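Local coordinates for protein nicastrin (Dictyostelium purpureum, PDB 4R12) that probably serves as an essential subunit of the gamma-secretase complex, the endoprotease that cleaves integral membrane proteins such as Notch receptors within the membrane, at residues P113-W127 with Q377-K390. Numbering follows the deposited sequence.
Sequences PNKIYGLYPNSNLEW and QTELPPSSSMSFLK
The CA atoms of Leu119 and Met386 lie 5.8 Å apart where a small-lobe loop of nicastrin, carrying a type I turn from Tyr120 to Ser123, lies against the large-lobe segment 377-390 that runs into helix 385-389. Tyr120 is sandwiched: Leu119 CB lies over one ring face, while Glu379 CB sits over the other, 3.8 Å from the centroid. The Glu379 carboxylate, stacked on the ring with the two planes 12° apart, turns OE1 to Ser123 OG, which donates at 2.7 Å on the syn side and also accepts from Leu125 N in an ST turn. Water 2 links the same OE1 to Trp127 NE1 and Leu380 O. At the ring's far end, Leu380 N donates to Tyr120 OH at 3.0 Å (N-H...O 164°). A phenylalanine in place of Tyr120 would probably leave the Leu380 amide without its acceptor. The Trp127 indole has two prolines over one face, Pro381 CB being 3.6 Å from the six-membered centroid and Pro382 CD over the five-membered ring. Met386 meets the Tyr120 edge with CE, while Met386 SD accepts a weak bond from Leu119 N. Extended beyond CG, Lys390, also salt-bridged to Glu279, brings NZ 2.7 Å from Tyr117 O, 35° above the carbonyl plane.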
# COMPACT_ATOMS: atom_id res chain seq x y z
N PRO A 113 -0.25 3.38 -13.81
CA PRO A 113 -0.54 3.95 -12.49
C PRO A 113 0.25 5.23 -12.22
O PRO A 113 1.46 5.27 -12.48
CB PRO A 113 -0.10 2.83 -11.52
CG PRO A 113 -0.23 1.57 -12.33
CD PRO A 113 0.20 1.98 -13.73
N ASN A 114 -0.44 6.26 -11.75
CA ASN A 114 0.18 7.53 -11.38
C ASN A 114 0.87 8.26 -12.50
O ASN A 114 1.74 9.09 -12.24
CB ASN A 114 1.19 7.31 -10.26
CG ASN A 114 0.54 7.12 -8.92
OD1 ASN A 114 -0.31 7.90 -8.53
ND2 ASN A 114 0.93 6.07 -8.22
N LYS A 115 0.51 7.94 -13.75
CA LYS A 115 1.20 8.49 -14.92
C LYS A 115 1.47 9.99 -14.82
O LYS A 115 2.61 10.44 -15.00
CB LYS A 115 0.40 8.21 -16.20
CG LYS A 115 1.10 8.72 -17.46
CD LYS A 115 0.12 9.23 -18.49
CE LYS A 115 -0.44 8.12 -19.36
NZ LYS A 115 -1.46 8.66 -20.31
N ILE A 116 0.43 10.76 -14.54
CA ILE A 116 0.55 12.21 -14.64
C ILE A 116 1.29 12.82 -13.46
O ILE A 116 1.71 13.98 -13.53
CB ILE A 116 -0.83 12.91 -14.76
CG1 ILE A 116 -1.68 12.71 -13.50
CG2 ILE A 116 -1.56 12.43 -16.01
CD1 ILE A 116 -3.01 13.50 -13.52
N TYR A 117 1.48 12.06 -12.39
CA TYR A 117 2.21 12.56 -11.22
C TYR A 117 3.68 12.14 -11.20
O TYR A 117 4.42 12.49 -10.29
CB TYR A 117 1.52 12.10 -9.94
CG TYR A 117 0.09 12.55 -9.90
CD1 TYR A 117 -0.23 13.91 -9.92
CD2 TYR A 117 -0.95 11.63 -9.90
CE1 TYR A 117 -1.55 14.34 -9.91
CE2 TYR A 117 -2.28 12.05 -9.88
CZ TYR A 117 -2.56 13.41 -9.89
OH TYR A 117 -3.87 13.85 -9.88
N GLY A 118 4.11 11.42 -12.24
CA GLY A 118 5.49 10.97 -12.31
C GLY A 118 6.34 11.74 -13.29
O GLY A 118 5.98 12.84 -13.70
N LEU A 119 7.49 11.17 -13.66
CA LEU A 119 8.43 11.82 -14.58
C LEU A 119 7.95 11.98 -16.01
O LEU A 119 8.43 12.84 -16.73
CB LEU A 119 9.74 11.03 -14.64
CG LEU A 119 10.82 11.30 -13.60
CD1 LEU A 119 12.04 10.48 -13.96
CD2 LEU A 119 11.17 12.77 -13.52
N TYR A 120 7.02 11.13 -16.43
CA TYR A 120 6.62 11.10 -17.83
C TYR A 120 5.10 11.28 -18.00
O TYR A 120 4.41 10.35 -18.41
CB TYR A 120 7.07 9.79 -18.48
CG TYR A 120 8.46 9.35 -18.07
CD1 TYR A 120 9.60 9.87 -18.69
CD2 TYR A 120 8.65 8.41 -17.05
CE1 TYR A 120 10.87 9.46 -18.31
CE2 TYR A 120 9.91 8.00 -16.68
CZ TYR A 120 11.02 8.53 -17.31
OH TYR A 120 12.27 8.11 -16.92
N PRO A 121 4.59 12.48 -17.71
CA PRO A 121 3.15 12.73 -17.86
C PRO A 121 2.62 12.47 -19.28
O PRO A 121 1.46 12.09 -19.42
CB PRO A 121 3.01 14.21 -17.50
CG PRO A 121 4.18 14.48 -16.61
CD PRO A 121 5.30 13.65 -17.17
N ASN A 122 3.44 12.67 -20.30
CA ASN A 122 3.00 12.45 -21.67
C ASN A 122 3.37 11.08 -22.21
O ASN A 122 3.36 10.87 -23.43
CB ASN A 122 3.59 13.51 -22.62
CG ASN A 122 3.63 14.90 -22.01
OD1 ASN A 122 4.71 15.47 -21.79
ND2 ASN A 122 2.45 15.48 -21.76
N SER A 123 3.73 10.15 -21.33
CA SER A 123 4.18 8.84 -21.79
C SER A 123 3.10 8.10 -22.57
O SER A 123 1.91 8.22 -22.27
CB SER A 123 4.63 7.97 -20.61
OG SER A 123 5.06 6.69 -21.06
N ASN A 124 3.51 7.34 -23.57
CA ASN A 124 2.62 6.46 -24.31
C ASN A 124 2.75 5.00 -23.89
O ASN A 124 2.11 4.11 -24.46
CB ASN A 124 2.88 6.58 -25.81
CG ASN A 124 2.35 7.88 -26.38
OD1 ASN A 124 1.24 8.29 -26.05
ND2 ASN A 124 3.14 8.54 -27.22
N LEU A 125 3.60 4.74 -22.89
CA LEU A 125 3.79 3.38 -22.42
C LEU A 125 2.59 2.94 -21.59
O LEU A 125 1.90 3.77 -21.00
CB LEU A 125 5.06 3.26 -21.58
CG LEU A 125 6.40 3.60 -22.24
CD1 LEU A 125 7.53 3.29 -21.26
CD2 LEU A 125 6.58 2.85 -23.55
N GLU A 126 2.36 1.63 -21.58
CA GLU A 126 1.38 1.02 -20.70
C GLU A 126 2.07 -0.07 -19.91
O GLU A 126 2.30 -1.16 -20.44
CB GLU A 126 0.21 0.43 -21.49
CG GLU A 126 -0.54 1.46 -22.33
CD GLU A 126 -1.83 0.91 -22.90
OE1 GLU A 126 -1.94 -0.34 -23.04
OE2 GLU A 126 -2.73 1.71 -23.23
N TRP A 127 2.42 0.24 -18.66
CA TRP A 127 3.15 -0.68 -17.81
C TRP A 127 2.27 -1.84 -17.30
O TRP A 127 2.76 -2.93 -17.01
CB TRP A 127 3.75 0.08 -16.62
CG TRP A 127 4.88 0.98 -17.01
CD1 TRP A 127 4.82 2.32 -17.27
CD2 TRP A 127 6.24 0.59 -17.20
NE1 TRP A 127 6.08 2.79 -17.62
CE2 TRP A 127 6.97 1.74 -17.58
CE3 TRP A 127 6.93 -0.63 -17.08
CZ2 TRP A 127 8.34 1.71 -17.84
CZ3 TRP A 127 8.29 -0.66 -17.34
CH2 TRP A 127 8.98 0.50 -17.71
N GLN A 377 13.64 -0.69 -21.61
CA GLN A 377 12.79 0.48 -21.66
C GLN A 377 13.61 1.73 -21.39
O GLN A 377 14.58 1.70 -20.64
CB GLN A 377 11.63 0.33 -20.65
CG GLN A 377 10.70 -0.86 -20.98
CD GLN A 377 10.20 -0.82 -22.44
OE1 GLN A 377 10.56 -1.68 -23.24
NE2 GLN A 377 9.37 0.16 -22.76
N THR A 378 13.21 2.83 -22.02
CA THR A 378 13.95 4.09 -21.89
C THR A 378 13.26 5.08 -20.96
O THR A 378 13.71 6.23 -20.84
CB THR A 378 14.16 4.74 -23.25
OG1 THR A 378 12.91 4.82 -23.95
CG2 THR A 378 15.14 3.91 -24.06
N GLU A 379 12.17 4.65 -20.34
CA GLU A 379 11.50 5.39 -19.28
C GLU A 379 11.48 4.52 -18.02
O GLU A 379 11.25 3.31 -18.12
CB GLU A 379 10.07 5.77 -19.67
CG GLU A 379 9.94 6.68 -20.88
CD GLU A 379 8.50 7.09 -21.14
OE1 GLU A 379 7.62 6.73 -20.32
OE2 GLU A 379 8.24 7.77 -22.15
N LEU A 380 11.74 5.11 -16.86
CA LEU A 380 11.53 4.40 -15.60
C LEU A 380 10.05 4.02 -15.46
O LEU A 380 9.18 4.73 -15.96
CB LEU A 380 11.94 5.26 -14.41
CG LEU A 380 13.41 5.49 -14.08
CD1 LEU A 380 13.45 6.15 -12.73
CD2 LEU A 380 14.22 4.19 -14.05
N PRO A 381 9.77 2.89 -14.79
CA PRO A 381 8.39 2.54 -14.46
C PRO A 381 7.89 3.42 -13.33
O PRO A 381 8.72 4.07 -12.70
CB PRO A 381 8.50 1.08 -14.01
CG PRO A 381 9.87 0.97 -13.42
CD PRO A 381 10.74 1.91 -14.27
N PRO A 382 6.57 3.46 -13.08
CA PRO A 382 6.06 4.23 -11.94
C PRO A 382 6.79 3.84 -10.67
O PRO A 382 6.80 2.67 -10.30
CB PRO A 382 4.59 3.82 -11.86
CG PRO A 382 4.24 3.32 -13.21
CD PRO A 382 5.50 2.73 -13.79
N SER A 383 7.43 4.81 -10.02
CA SER A 383 8.27 4.53 -8.87
C SER A 383 8.49 5.78 -8.04
O SER A 383 8.44 6.90 -8.56
CB SER A 383 9.62 3.96 -9.30
OG SER A 383 10.26 4.83 -10.21
N SER A 384 8.73 5.57 -6.75
CA SER A 384 8.96 6.65 -5.80
C SER A 384 10.23 7.43 -6.11
O SER A 384 10.37 8.59 -5.69
CB SER A 384 9.03 6.08 -4.38
OG SER A 384 7.75 5.59 -4.01
N SER A 385 11.17 6.78 -6.80
CA SER A 385 12.40 7.44 -7.23
C SER A 385 12.12 8.63 -8.13
O SER A 385 12.89 9.58 -8.18
CB SER A 385 13.31 6.45 -7.96
OG SER A 385 13.84 5.48 -7.08
N MET A 386 11.00 8.58 -8.84
CA MET A 386 10.57 9.70 -9.67
C MET A 386 10.48 11.01 -8.89
O MET A 386 10.74 12.09 -9.45
CB MET A 386 9.23 9.39 -10.32
CG MET A 386 9.31 8.34 -11.41
SD MET A 386 7.69 8.00 -12.14
CE MET A 386 8.18 7.19 -13.66
N SER A 387 10.12 10.94 -7.61
CA SER A 387 10.01 12.15 -6.81
C SER A 387 11.38 12.78 -6.61
O SER A 387 11.52 14.01 -6.63
CB SER A 387 9.35 11.86 -5.46
OG SER A 387 8.05 11.34 -5.65
N PHE A 388 12.40 11.95 -6.42
CA PHE A 388 13.76 12.47 -6.24
C PHE A 388 14.35 12.97 -7.56
O PHE A 388 15.06 13.98 -7.59
CB PHE A 388 14.67 11.41 -5.61
CG PHE A 388 14.29 11.08 -4.19
CD1 PHE A 388 13.26 10.20 -3.92
CD2 PHE A 388 14.95 11.68 -3.13
CE1 PHE A 388 12.90 9.91 -2.62
CE2 PHE A 388 14.60 11.39 -1.82
CZ PHE A 388 13.56 10.51 -1.57
N LEU A 389 14.06 12.28 -8.65
CA LEU A 389 14.62 12.65 -9.96
C LEU A 389 14.07 13.97 -10.50
O LEU A 389 14.66 14.59 -11.40
CB LEU A 389 14.38 11.53 -10.97
CG LEU A 389 15.23 10.30 -10.67
CD1 LEU A 389 14.61 9.06 -11.30
CD2 LEU A 389 16.65 10.52 -11.17
N LYS A 390 12.93 14.41 -9.96
CA LYS A 390 12.41 15.73 -10.26
C LYS A 390 13.31 16.81 -9.68
O LYS A 390 13.30 17.95 -10.13
CB LYS A 390 11.00 15.91 -9.72
CG LYS A 390 9.95 15.04 -10.39
CD LYS A 390 8.61 15.17 -9.66
CE LYS A 390 7.59 14.17 -10.21
NZ LYS A 390 6.25 14.28 -9.56
O HOH W 1 6.00 7.19 -24.27
O HOH W 2 7.27 5.39 -18.06